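Long-range contacts in envelope glycoprotein (Bourbon virus, PDB 5ZKX), which probably mediates entry of the virus by fusing its envelope with a host membrane, as related class III fusion glycoproteins do: residues I30-T35 and E202-P207; N43-Y48 and V145-L150; P74-K79 and E187-Y192; G103-C108 and A133-N138. All blocks are in the same frame, centred on the assembly; numbering follows the deposited sequence.

Overall arrangement
Contacts 2, 3 and 4 each reach one antiparallel sheet at one end of the elongated chain, whereas contact 1 lies in a separate mixed sheet, its centre about 68 Å from that of contact 4. Contacts 2 and 3 touch, because strand 44-58 pairs with strand 134-148 on one edge and with strand 188-192 on the other. Contact 4 takes up the far end of strand 134-148, about 17 Å from contact 2 between nearest atoms. Chemistry follows place. Contact 1, at the surface, carries charged side chains over regular strand pairing; partly buried contact 2 pairs strands by backbone bonds interrupted by a bulge, with an aromatic packed on it; contact 3 rests prolines on a strand; buried contact 4 is held covalently.

Contact 1: residues I30-T35 and E202-P207; sequences IKVTKT and ETKFIP
Strands 26-36 and 200-210 are antiparallel neighbours in a mixed sheet, and Ile30 to Lys34 pair with Ile206 back to Glu202. Six backbone hydrogen bonds join them; Lys34 N to Glu202 O is the shortest, at 2.7 Å. On the face bearing Lys31 and Thr203, the extended aliphatic chain of Lys31 crosses the Phe205 ring in an off-centre CH-pi contact, CG lying 4.2 Å from the ring centroid and 30° from its normal. A long lysine chain suits this exposed spot, since its methylenes pack against one side of the ring while the amine can reach solvent. Val32 CG2 and Ile206 CG2 meet on the other face at 4.0 Å, where branched side chains suit both strand geometry and burial. Farther along it, Lys34 runs beside Glu202, and its NZ makes a long salt bridge of 3.9 Å to OE2. Lys34 NZ also approaches Lys204 NZ, at 4.1 Å, but each amine forms a salt bridge with Asp238 of the next strand. Pro207 packs on Tyr296 of a second subunit. The shared carboxylate of Asp238 should offset the repulsion between the two lysines, so that their closeness probably costs little and ties three strands together.

Contact 2: residues N43-Y48 and V145-L150; sequences NFIIGY and VTNTHL
One face of the Phe44 ring is covered by Leu150, whose CD2 sits 3.9 Å from the ring centroid and only 9° off the normal; Thr148 OG1 lies at the ring edge, 4.0 Å from Phe44 CD2. With CG anti to the backbone N (chi1 -160°), the ring is set against Leu150, on the sheet face shared with Thr148 and Ile46, where Tyr190 and Tyr192 of strand 188-192 also pack on it, so a large aromatic fits this buried position. The amide of Asn43 and the ring of His149 cross obliquely, their planes 23° apart, with ND2 3.9 Å from ND1. These two nitrogens bond elsewhere, Asn43 ND2 to Asp39 and His149 ND1 to Gly41 O. With Glu151 OE1 at NE2, both ring nitrogens face acceptors, which would probably favour a protonated imidazole. The pairing here is a classic beta bulge: Asn43 and Phe44 both face Thr148, whose O takes Phe44 N at 3.0 Å and a weak bond from Asn43 N. Beside the bulge a side chain joins the pairing: Leu150 N donates to Asn43 OD1 at 2.8 Å in the carbonyl plane, on a lone pair; asparagine thus stands in for a backbone acceptor. On the opposite face from Phe44, Ile45 CG2 meets Val145 CG2 at 3.9 Å, and Leu82 of helix 79-88 rests on both side chains.

Contact 3: residues P74-K79 and E187-Y192; sequences PKPPTK and EFSYLY
Ser189 has its OG anti to the carbonyl carbon and beside the backbone N (chi1 -75°), and this swings the hydroxyl toward Pro76 and Pro77. There it donates to Pro77 O at 2.9 Å, arriving in the carbonyl plane on a lone pair. The same hydroxyl oxygen lies 3.3 Å from Pro76 CB and is hydrogen-bonded to Thr184 OG1 on the next strand, so a small hydroxyl links the proline segment to two strands from a buried position. Residues 74-79 form the connection from strand 67-74 to helix 79-88, and this link runs alongside strand 188-192 in nearly the same direction, 14° apart end to end. Pro76 and Pro77 adopt polyproline II-like backbone angles; rigid residues without an N-H suit a link that lies on a strand without pairing with it. Thr78 then takes the N-cap position, its OG1 accepting from Glu81 N. Just before strand 188-192 begins, Pro74 CB rests on Glu187 CG at 3.8 Å, while the carboxylate of Glu187 turns to a salt bridge with Arg142. Pro76 CA makes a C-H...O contact of 3.6 Å with Glu187 O. Farther on, the fully extended chain of Lys79 crosses Leu191 at about a right angle, its CE 3.8 Å from Leu191 CD1, and Leu82 and Phe182 pack on the same leucine.

Contact 4: residues G103-C108 and A133-N138; sequences GDSSIC and AHHTCN
Ser105 OG lies 3.4 Å from His135 CB on strand 134-148 and is hydrogen-bonded to Ser102 O, so this small side chain can pack closely against the strand while its polar end stays satisfied within its own loop. The backbone oxygen of the same serine belongs to the 3-10 turn: Cys108 N donates to Ser105 O at 3.2 Å, and Cys137 CB merely packs against that oxygen, at 3.7 Å. No hydrogen bond crosses between residues 103-108 and 133-138; the join is the disulfide, Cys108 SG to Cys137 SG at 1.9 Å. Its torsion about the S-S bond is 106°, which makes it right-handed and somewhat wider than a right angle. Cys137 SG stands anti to its own backbone N (chi1 -180°), which carries the sulfur toward the turn, and Ile107 CG2 lies against that sulfur at 3.5 Å. Val97 of the short strand 97-98 touches both Ile107 and Cys137, so an apolar branched residue suits the position beside the bridge. The His135 ring itself meets the rings of Tyr55 and Tyr57 on strand 44-58. The residue after Cys137, Asn138, points away from the turn and bonds through ND2 to Asn128 OD1. The loop after strand 100-101 is thereby fastened to the beginning of strand 134-148, well away from the centre of the chain. With no hydrogen bond between the two segments, the disulfide is their one covalent tie, backed by the packing of Ser105 and Ile107, and burial of both cysteines probably limits access of reductants.

Contact 1: residues I30-T35 and E202-P207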
loop_
_atom_site.group_PDB
_atom_site.type_symbol
_atom_site.label_atom_id
_atom_site.label_comp_id
_atom_site.label_asym_id
_atom_site.label_seq_id
_atom_site.Cartn_x
_atom_site.Cartn_y
_atom_site.Cartn_z
ATOM N N ILE A 30 13.077 9.594 -24.470
ATOM C CA ILE A 30 14.369 9.994 -23.924
ATOM C C ILE A 30 15.338 8.824 -24.028
ATOM O O ILE A 30 15.076 7.736 -23.503
ATOM C CB ILE A 30 14.228 10.479 -22.475
ATOM C CG1 ILE A 30 13.361 11.740 -22.434
ATOM C CG2 ILE A 30 15.596 10.746 -21.868
ATOM C CD1 ILE A 30 13.340 12.431 -21.091
ATOM N N LYS A 31 16.458 9.049 -24.709
ATOM C CA LYS A 31 17.467 8.017 -24.907
ATOM C C LYS A 31 18.350 7.930 -23.669
ATOM O O LYS A 31 18.981 8.918 -23.279
ATOM C CB LYS A 31 18.297 8.335 -26.149
ATOM C CG LYS A 31 19.164 7.200 -26.652
ATOM C CD LYS A 31 20.034 7.678 -27.798
ATOM C CE LYS A 31 20.754 6.527 -28.480
ATOM N NZ LYS A 31 21.644 7.016 -29.571
ATOM N N VAL A 32 18.392 6.750 -23.047
ATOM C CA VAL A 32 19.087 6.555 -21.782
ATOM C C VAL A 32 19.913 5.277 -21.846
ATOM O O VAL A 32 19.637 4.363 -22.627
ATOM C CB VAL A 32 18.111 6.487 -20.582
ATOM C CG1 VAL A 32 17.310 7.769 -20.454
ATOM C CG2 VAL A 32 17.182 5.285 -20.717
ATOM N N THR A 33 20.943 5.230 -21.009
ATOM C CA THR A 33 21.609 3.980 -20.674
ATOM C C THR A 33 20.979 3.446 -19.392
ATOM O O THR A 33 20.919 4.156 -18.382
ATOM C CB THR A 33 23.114 4.182 -20.507
ATOM O OG1 THR A 33 23.729 4.264 -21.799
ATOM C CG2 THR A 33 23.727 3.021 -19.742
ATOM N N LYS A 34 20.490 2.213 -19.439
ATOM C CA LYS A 34 19.750 1.618 -18.335
ATOM C C LYS A 34 20.592 0.511 -17.716
ATOM O O LYS A 34 20.942 -0.459 -18.396
ATOM C CB LYS A 34 18.402 1.081 -18.813
ATOM C CG LYS A 34 17.541 0.475 -17.723
ATOM C CD LYS A 34 16.373 -0.279 -18.325
ATOM C CE LYS A 34 15.639 -1.100 -17.283
ATOM N NZ LYS A 34 14.452 -1.787 -17.867
ATOM N N THR A 35 20.917 0.662 -16.435
ATOM C CA THR A 35 21.761 -0.282 -15.714
ATOM C C THR A 35 20.904 -1.159 -14.811
ATOM O O THR A 35 20.113 -0.646 -14.014
ATOM C CB THR A 35 22.806 0.459 -14.880
ATOM O OG1 THR A 35 23.422 1.476 -15.679
ATOM C CG2 THR A 35 23.870 -0.503 -14.373
ATOM N N GLU A 202 22.008 -1.425 -20.927
ATOM C CA GLU A 202 21.396 -1.418 -22.245
ATOM C C GLU A 202 21.016 0.008 -22.612
ATOM O O GLU A 202 20.696 0.826 -21.745
ATOM C CB GLU A 202 20.157 -2.326 -22.302
ATOM C CG GLU A 202 19.048 -1.926 -21.342
ATOM C CD GLU A 202 17.759 -2.690 -21.583
ATOM O OE1 GLU A 202 17.778 -3.657 -22.376
ATOM O OE2 GLU A 202 16.727 -2.321 -20.983
ATOM N N THR A 203 21.078 0.304 -23.906
ATOM C CA THR A 203 20.605 1.577 -24.429
ATOM C C THR A 203 19.164 1.419 -24.892
ATOM O O THR A 203 18.844 0.491 -25.640
ATOM C CB THR A 203 21.483 2.051 -25.586
ATOM O OG1 THR A 203 22.858 1.983 -25.195
ATOM C CG2 THR A 203 21.137 3.486 -25.965
ATOM N N LYS A 204 18.296 2.317 -24.439
ATOM C CA LYS A 204 16.896 2.250 -24.826
ATOM C C LYS A 204 16.285 3.639 -24.709
ATOM O O LYS A 204 16.866 4.549 -24.112
ATOM C CB LYS A 204 16.130 1.234 -23.972
ATOM C CG LYS A 204 15.956 1.643 -22.517
ATOM C CD LYS A 204 15.200 0.584 -21.739
ATOM C CE LYS A 204 13.809 0.365 -22.312
ATOM N NZ LYS A 204 13.018 -0.615 -21.511
ATOM N N PHE A 205 15.107 3.790 -25.310
ATOM C CA PHE A 205 14.300 4.997 -25.199
ATOM C C PHE A 205 13.172 4.738 -24.215
ATOM O O PHE A 205 12.488 3.713 -24.307
ATOM C CB PHE A 205 13.711 5.408 -26.553
ATOM C CG PHE A 205 14.735 5.676 -27.612
ATOM C CD1 PHE A 205 15.218 4.649 -28.406
ATOM C CD2 PHE A 205 15.208 6.960 -27.824
ATOM C CE1 PHE A 205 16.162 4.898 -29.385
ATOM C CE2 PHE A 205 16.150 7.215 -28.800
ATOM C CZ PHE A 205 16.628 6.184 -29.582
ATOM N N ILE A 206 12.974 5.659 -23.279
ATOM C CA ILE A 206 11.844 5.549 -22.361
ATOM C C ILE A 206 10.871 6.687 -22.647
ATOM O O ILE A 206 11.298 7.811 -22.943
ATOM C CB ILE A 206 12.305 5.543 -20.892
ATOM C CG1 ILE A 206 12.956 6.873 -20.512
ATOM C CG2 ILE A 206 13.262 4.385 -20.637
ATOM C CD1 ILE A 206 13.112 7.064 -19.031
ATOM N N PRO A 207 9.564 6.441 -22.603
ATOM C CA PRO A 207 8.603 7.519 -22.855
ATOM C C PRO A 207 8.425 8.406 -21.633
ATOM O O PRO A 207 8.403 7.937 -20.493
ATOM C CB PRO A 207 7.312 6.762 -23.187
ATOM C CG PRO A 207 7.448 5.465 -22.448
ATOM C CD PRO A 207 8.911 5.126 -22.476
#

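Contact 2: residues N43-Y48 and V145-L150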
loop_
_atom_site.group_PDB
_atom_site.type_symbol
_atom_site.label_atom_id
_atom_site.label_comp_id
_atom_site.label_asym_id
_atom_site.label_seq_id
_atom_site.Cartn_x
_atom_site.Cartn_y
_atom_site.Cartn_z
ATOM N N ASN A 43 19.386 -18.327 -6.240
ATOM C CA ASN A 43 20.785 -17.923 -6.276
ATOM C C ASN A 43 21.331 -17.592 -4.895
ATOM O O ASN A 43 22.472 -17.132 -4.786
ATOM C CB ASN A 43 20.952 -16.715 -7.201
ATOM C CG ASN A 43 19.910 -15.639 -6.942
ATOM O OD1 ASN A 43 19.360 -15.541 -5.844
ATOM N ND2 ASN A 43 19.631 -14.830 -7.954
ATOM N N PHE A 44 20.548 -17.810 -3.844
ATOM C CA PHE A 44 20.903 -17.406 -2.491
ATOM C C PHE A 44 20.683 -18.578 -1.549
ATOM O O PHE A 44 19.596 -19.167 -1.530
ATOM C CB PHE A 44 20.062 -16.205 -2.049
ATOM C CG PHE A 44 20.645 -15.441 -0.900
ATOM C CD1 PHE A 44 21.989 -15.127 -0.869
ATOM C CD2 PHE A 44 19.841 -15.013 0.140
ATOM C CE1 PHE A 44 22.522 -14.415 0.182
ATOM C CE2 PHE A 44 20.371 -14.299 1.194
ATOM C CZ PHE A 44 21.713 -14.000 1.214
ATOM N N ILE A 45 21.709 -18.913 -0.772
ATOM C CA ILE A 45 21.638 -19.985 0.213
ATOM C C ILE A 45 21.918 -19.394 1.584
ATOM O O ILE A 45 22.892 -18.652 1.762
ATOM C CB ILE A 45 22.623 -21.124 -0.104
ATOM C CG1 ILE A 45 22.511 -21.537 -1.574
ATOM C CG2 ILE A 45 22.350 -22.321 0.795
ATOM C CD1 ILE A 45 23.326 -22.763 -1.923
ATOM N N ILE A 46 21.057 -19.709 2.546
ATOM C CA ILE A 46 21.211 -19.270 3.926
ATOM C C ILE A 46 21.252 -20.506 4.808
ATOM O O ILE A 46 20.374 -21.372 4.710
ATOM C CB ILE A 46 20.074 -18.328 4.366
ATOM C CG1 ILE A 46 19.929 -17.167 3.385
ATOM C CG2 ILE A 46 20.336 -17.800 5.768
ATOM C CD1 ILE A 46 18.899 -16.150 3.814
ATOM N N GLY A 47 22.267 -20.590 5.649
ATOM C CA GLY A 47 22.394 -21.696 6.581
ATOM C C GLY A 47 22.804 -21.206 7.948
ATOM O O GLY A 47 23.678 -20.351 8.080
ATOM N N TYR A 48 22.156 -21.748 8.972
ATOM C CA TYR A 48 22.515 -21.439 10.344
ATOM C C TYR A 48 22.839 -22.723 11.093
ATOM O O TYR A 48 22.394 -23.812 10.725
ATOM C CB TYR A 48 21.401 -20.664 11.064
ATOM C CG TYR A 48 20.135 -21.439 11.337
ATOM C CD1 TYR A 48 19.966 -22.138 12.524
ATOM C CD2 TYR A 48 19.093 -21.445 10.422
ATOM C CE1 TYR A 48 18.806 -22.836 12.782
ATOM C CE2 TYR A 48 17.925 -22.139 10.674
ATOM C CZ TYR A 48 17.788 -22.832 11.855
ATOM O OH TYR A 48 16.629 -23.524 12.113
ATOM N N VAL A 145 18.713 -24.659 6.642
ATOM C CA VAL A 145 19.211 -24.227 5.341
ATOM C C VAL A 145 18.018 -23.913 4.449
ATOM O O VAL A 145 16.923 -24.455 4.633
ATOM C CB VAL A 145 20.132 -25.297 4.703
ATOM C CG1 VAL A 145 19.318 -26.476 4.185
ATOM C CG2 VAL A 145 20.991 -24.690 3.596
ATOM N N THR A 146 18.227 -23.011 3.488
ATOM C CA THR A 146 17.191 -22.690 2.516
ATOM C C THR A 146 17.827 -22.177 1.231
ATOM O O THR A 146 18.877 -21.525 1.252
ATOM C CB THR A 146 16.186 -21.667 3.069
ATOM O OG1 THR A 146 15.003 -21.677 2.262
ATOM C CG2 THR A 146 16.772 -20.260 3.087
ATOM N N ASN A 147 17.187 -22.505 0.108
ATOM C CA ASN A 147 17.551 -22.010 -1.214
ATOM C C ASN A 147 16.460 -21.060 -1.686
ATOM O O ASN A 147 15.321 -21.486 -1.906
ATOM C CB ASN A 147 17.705 -23.156 -2.216
ATOM C CG ASN A 147 18.930 -24.006 -1.956
ATOM O OD1 ASN A 147 20.060 -23.571 -2.178
ATOM N ND2 ASN A 147 18.710 -25.236 -1.504
ATOM N N THR A 148 16.801 -19.782 -1.846
ATOM C CA THR A 148 15.838 -18.770 -2.265
ATOM C C THR A 148 16.425 -17.936 -3.398
ATOM O O THR A 148 17.572 -18.118 -3.815
ATOM C CB THR A 148 15.423 -17.856 -1.101
ATOM O OG1 THR A 148 16.538 -17.052 -0.694
ATOM C CG2 THR A 148 14.925 -18.668 0.083
ATOM N N HIS A 149 15.612 -17.008 -3.891
ATOM C CA HIS A 149 16.015 -16.046 -4.906
ATOM C C HIS A 149 16.224 -14.696 -4.237
ATOM O O HIS A 149 15.348 -14.219 -3.507
ATOM C CB HIS A 149 14.954 -15.951 -6.006
ATOM C CG HIS A 149 14.989 -14.673 -6.787
ATOM N ND1 HIS A 149 15.751 -14.516 -7.924
ATOM C CD2 HIS A 149 14.342 -13.498 -6.603
ATOM C CE1 HIS A 149 15.580 -13.297 -8.402
ATOM N NE2 HIS A 149 14.730 -12.658 -7.619
ATOM N N LEU A 150 17.383 -14.090 -4.468
ATOM C CA LEU A 150 17.716 -12.800 -3.879
ATOM C C LEU A 150 17.654 -11.714 -4.944
ATOM O O LEU A 150 18.232 -11.863 -6.025
ATOM C CB LEU A 150 19.103 -12.822 -3.231
ATOM C CG LEU A 150 19.495 -11.498 -2.564
ATOM C CD1 LEU A 150 18.541 -11.169 -1.425
ATOM C CD2 LEU A 150 20.936 -11.524 -2.078
#

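Contact 3: residues P74-K79 and E187-Y192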
loop_
_atom_site.group_PDB
_atom_site.type_symbol
_atom_site.label_atom_id
_atom_site.label_comp_id
_atom_site.label_asym_id
_atom_site.label_seq_id
_atom_site.Cartn_x
_atom_site.Cartn_y
_atom_site.Cartn_z
ATOM N N PRO A 74 27.544 -20.109 18.433
ATOM C CA PRO A 74 27.247 -20.203 17.002
ATOM C C PRO A 74 28.394 -20.845 16.239
ATOM O O PRO A 74 29.568 -20.533 16.453
ATOM C CB PRO A 74 27.066 -18.738 16.593
ATOM C CG PRO A 74 28.007 -18.005 17.501
ATOM C CD PRO A 74 28.019 -18.766 18.811
ATOM N N LYS A 75 28.045 -21.759 15.341
ATOM C CA LYS A 75 29.010 -22.410 14.459
ATOM C C LYS A 75 28.491 -22.279 13.035
ATOM O O LYS A 75 27.971 -23.244 12.455
ATOM C CB LYS A 75 29.236 -23.868 14.858
ATOM C CG LYS A 75 30.242 -24.045 15.989
ATOM C CD LYS A 75 31.656 -23.688 15.546
ATOM C CE LYS A 75 32.541 -23.353 16.738
ATOM N NZ LYS A 75 33.906 -22.914 16.326
ATOM N N PRO A 76 28.606 -21.094 12.443
ATOM C CA PRO A 76 28.112 -20.889 11.082
ATOM C C PRO A 76 28.895 -21.737 10.096
ATOM O O PRO A 76 30.130 -21.818 10.180
ATOM C CB PRO A 76 28.346 -19.390 10.843
ATOM C CG PRO A 76 29.437 -19.026 11.786
ATOM C CD PRO A 76 29.241 -19.882 12.993
ATOM N N PRO A 77 28.212 -22.396 9.163
ATOM C CA PRO A 77 28.913 -23.288 8.233
ATOM C C PRO A 77 29.894 -22.532 7.352
ATOM O O PRO A 77 29.755 -21.331 7.114
ATOM C CB PRO A 77 27.777 -23.901 7.405
ATOM C CG PRO A 77 26.635 -22.950 7.558
ATOM C CD PRO A 77 26.759 -22.389 8.939
ATOM N N THR A 78 30.905 -23.253 6.878
ATOM C CA THR A 78 31.856 -22.682 5.941
ATOM C C THR A 78 31.208 -22.554 4.564
ATOM O O THR A 78 30.070 -22.973 4.338
ATOM C CB THR A 78 33.116 -23.539 5.867
ATOM O OG1 THR A 78 32.824 -24.753 5.167
ATOM C CG2 THR A 78 33.612 -23.874 7.264
ATOM N N LYS A 79 31.960 -21.971 3.628
ATOM C CA LYS A 79 31.448 -21.785 2.273
ATOM C C LYS A 79 31.108 -23.120 1.627
ATOM O O LYS A 79 29.993 -23.315 1.131
ATOM C CB LYS A 79 32.470 -21.021 1.434
ATOM C CG LYS A 79 31.895 -20.351 0.198
ATOM C CD LYS A 79 32.988 -19.626 -0.575
ATOM C CE LYS A 79 32.430 -18.893 -1.786
ATOM N NZ LYS A 79 33.469 -18.047 -2.443
ATOM N N GLU A 187 25.089 -16.843 13.931
ATOM C CA GLU A 187 24.720 -18.214 13.598
ATOM C C GLU A 187 24.654 -18.452 12.099
ATOM O O GLU A 187 24.804 -19.596 11.658
ATOM C CB GLU A 187 23.356 -18.557 14.203
ATOM C CG GLU A 187 23.399 -19.214 15.564
ATOM C CD GLU A 187 22.010 -19.464 16.133
ATOM O OE1 GLU A 187 21.697 -18.916 17.212
ATOM O OE2 GLU A 187 21.230 -20.205 15.503
ATOM N N PHE A 188 24.428 -17.408 11.313
ATOM C CA PHE A 188 24.021 -17.558 9.926
ATOM C C PHE A 188 25.193 -17.352 8.979
ATOM O O PHE A 188 26.119 -16.587 9.255
ATOM C CB PHE A 188 22.904 -16.570 9.584
ATOM C CG PHE A 188 21.641 -16.785 10.370
ATOM C CD1 PHE A 188 20.581 -17.489 9.824
ATOM C CD2 PHE A 188 21.509 -16.278 11.651
ATOM C CE1 PHE A 188 19.420 -17.685 10.542
ATOM C CE2 PHE A 188 20.351 -16.472 12.372
ATOM C CZ PHE A 188 19.307 -17.177 11.819
ATOM N N SER A 189 25.137 -18.055 7.853
ATOM C CA SER A 189 26.053 -17.865 6.742
ATOM C C SER A 189 25.235 -17.671 5.475
ATOM O O SER A 189 24.239 -18.367 5.253
ATOM C CB SER A 189 27.012 -19.055 6.583
ATOM O OG SER A 189 28.018 -19.039 7.582
ATOM N N TYR A 190 25.655 -16.715 4.650
ATOM C CA TYR A 190 24.933 -16.345 3.443
ATOM C C TYR A 190 25.847 -16.492 2.239
ATOM O O TYR A 190 26.980 -16.000 2.251
ATOM C CB TYR A 190 24.413 -14.914 3.530
ATOM C CG TYR A 190 23.667 -14.594 4.803
ATOM C CD1 TYR A 190 22.285 -14.656 4.851
ATOM C CD2 TYR A 190 24.347 -14.215 5.953
ATOM C CE1 TYR A 190 21.600 -14.357 6.007
ATOM C CE2 TYR A 190 23.672 -13.914 7.111
ATOM C CZ TYR A 190 22.297 -13.988 7.133
ATOM O OH TYR A 190 21.614 -13.687 8.288
ATOM N N LEU A 191 25.350 -17.161 1.203
ATOM C CA LEU A 191 26.069 -17.323 -0.053
ATOM C C LEU A 191 25.158 -16.936 -1.208
ATOM O O LEU A 191 24.053 -17.476 -1.343
ATOM C CB LEU A 191 26.559 -18.760 -0.228
ATOM C CG LEU A 191 27.299 -19.038 -1.534
ATOM C CD1 LEU A 191 28.671 -18.380 -1.523
ATOM C CD2 LEU A 191 27.410 -20.536 -1.769
ATOM N N TYR A 192 25.623 -16.007 -2.037
ATOM C CA TYR A 192 24.884 -15.530 -3.199
ATOM C C TYR A 192 25.703 -15.832 -4.445
ATOM O O TYR A 192 26.819 -15.323 -4.596
ATOM C CB TYR A 192 24.595 -14.034 -3.078
ATOM C CG TYR A 192 23.999 -13.401 -4.311
ATOM C CD1 TYR A 192 24.737 -12.514 -5.078
ATOM C CD2 TYR A 192 22.698 -13.678 -4.700
ATOM C CE1 TYR A 192 24.201 -11.927 -6.200
ATOM C CE2 TYR A 192 22.152 -13.093 -5.822
ATOM C CZ TYR A 192 22.910 -12.217 -6.569
ATOM O OH TYR A 192 22.382 -11.624 -7.692
#

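Contact 4: residues G103-C108 and A133-N138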
loop_
_atom_site.group_PDB
_atom_site.type_symbol
_atom_site.label_atom_id
_atom_site.label_comp_id
_atom_site.label_asym_id
_atom_site.label_seq_id
_atom_site.Cartn_x
_atom_site.Cartn_y
_atom_site.Cartn_z
ATOM N N GLY A 103 32.995 -39.892 32.954
ATOM C CA GLY A 103 33.829 -40.315 31.842
ATOM C C GLY A 103 33.350 -39.745 30.519
ATOM O O GLY A 103 34.113 -39.116 29.780
ATOM N N ASP A 104 32.076 -39.961 30.197
ATOM C CA ASP A 104 31.532 -39.459 28.945
ATOM C C ASP A 104 31.348 -37.949 28.944
ATOM O O ASP A 104 31.089 -37.386 27.882
ATOM C CB ASP A 104 30.205 -40.154 28.651
ATOM C CG ASP A 104 30.286 -41.654 28.848
ATOM O OD1 ASP A 104 29.380 -42.214 29.503
ATOM O OD2 ASP A 104 31.254 -42.271 28.353
ATOM N N SER A 105 31.473 -37.281 30.095
ATOM C CA SER A 105 31.350 -35.828 30.124
ATOM C C SER A 105 32.479 -35.140 29.372
ATOM O O SER A 105 32.364 -33.949 29.061
ATOM C CB SER A 105 31.314 -35.321 31.565
ATOM O OG SER A 105 32.607 -35.351 32.140
ATOM N N SER A 106 33.572 -35.855 29.084
ATOM C CA SER A 106 34.620 -35.301 28.236
ATOM C C SER A 106 34.119 -35.011 26.830
ATOM O O SER A 106 34.785 -34.287 26.082
ATOM C CB SER A 106 35.816 -36.253 28.167
ATOM O OG SER A 106 35.570 -37.317 27.258
ATOM N N ILE A 107 32.957 -35.550 26.460
ATOM C CA ILE A 107 32.347 -35.267 25.171
ATOM C C ILE A 107 32.014 -33.797 24.969
ATOM O O ILE A 107 31.798 -33.380 23.825
ATOM C CB ILE A 107 31.070 -36.115 25.054
ATOM C CG1 ILE A 107 30.556 -36.245 23.618
ATOM C CG2 ILE A 107 29.956 -35.496 25.850
ATOM C CD1 ILE A 107 31.545 -36.830 22.661
ATOM N N CYS A 108 32.024 -32.983 26.032
ATOM C CA CYS A 108 31.653 -31.573 25.915
ATOM C C CYS A 108 32.692 -30.740 25.183
ATOM O O CYS A 108 32.386 -29.605 24.816
ATOM C CB CYS A 108 31.392 -30.971 27.298
ATOM S SG CYS A 108 29.653 -31.016 27.843
ATOM N N ALA A 133 30.529 -35.469 42.864
ATOM C CA ALA A 133 31.965 -35.610 42.627
ATOM C C ALA A 133 32.286 -35.841 41.156
ATOM O O ALA A 133 33.373 -36.325 40.825
ATOM C CB ALA A 133 32.572 -36.730 43.481
ATOM N N HIS A 134 31.370 -35.478 40.261
ATOM C CA HIS A 134 31.513 -35.785 38.847
ATOM C C HIS A 134 31.025 -34.620 38.001
ATOM O O HIS A 134 30.242 -33.779 38.450
ATOM C CB HIS A 134 30.739 -37.052 38.479
ATOM C CG HIS A 134 31.403 -38.313 38.927
ATOM N ND1 HIS A 134 32.750 -38.381 39.210
ATOM C CD2 HIS A 134 30.908 -39.554 39.145
ATOM C CE1 HIS A 134 33.057 -39.612 39.577
ATOM N NE2 HIS A 134 31.958 -40.342 39.548
ATOM N N HIS A 135 31.501 -34.592 36.757
ATOM C CA HIS A 135 31.036 -33.649 35.751
ATOM C C HIS A 135 29.874 -34.244 34.969
ATOM O O HIS A 135 29.742 -35.463 34.851
ATOM C CB HIS A 135 32.160 -33.281 34.783
ATOM C CG HIS A 135 33.215 -32.405 35.381
ATOM N ND1 HIS A 135 33.106 -31.032 35.426
ATOM C CD2 HIS A 135 34.404 -32.707 35.954
ATOM C CE1 HIS A 135 34.181 -30.526 36.003
ATOM N NE2 HIS A 135 34.983 -31.522 36.333
ATOM N N THR A 136 29.031 -33.368 34.425
ATOM C CA THR A 136 27.919 -33.773 33.577
ATOM C C THR A 136 27.928 -32.929 32.311
ATOM O O THR A 136 28.243 -31.735 32.352
ATOM C CB THR A 136 26.567 -33.628 34.294
ATOM O OG1 THR A 136 26.638 -34.262 35.577
ATOM C CG2 THR A 136 25.453 -34.283 33.480
ATOM N N CYS A 137 27.594 -33.552 31.185
ATOM C CA CYS A 137 27.608 -32.868 29.900
ATOM C C CYS A 137 26.255 -33.003 29.224
ATOM O O CYS A 137 25.676 -34.095 29.183
ATOM C CB CYS A 137 28.708 -33.413 28.982
ATOM S SG CYS A 137 28.786 -32.602 27.353
ATOM N N ASN A 138 25.754 -31.885 28.710
ATOM C CA ASN A 138 24.595 -31.848 27.832
ATOM C C ASN A 138 24.948 -31.013 26.612
ATOM O O ASN A 138 25.533 -29.933 26.737
ATOM C CB ASN A 138 23.364 -31.260 28.530
ATOM C CG ASN A 138 22.706 -32.236 29.479
ATOM O OD1 ASN A 138 21.960 -33.123 29.060
ATOM N ND2 ASN A 138 22.976 -32.078 30.768
#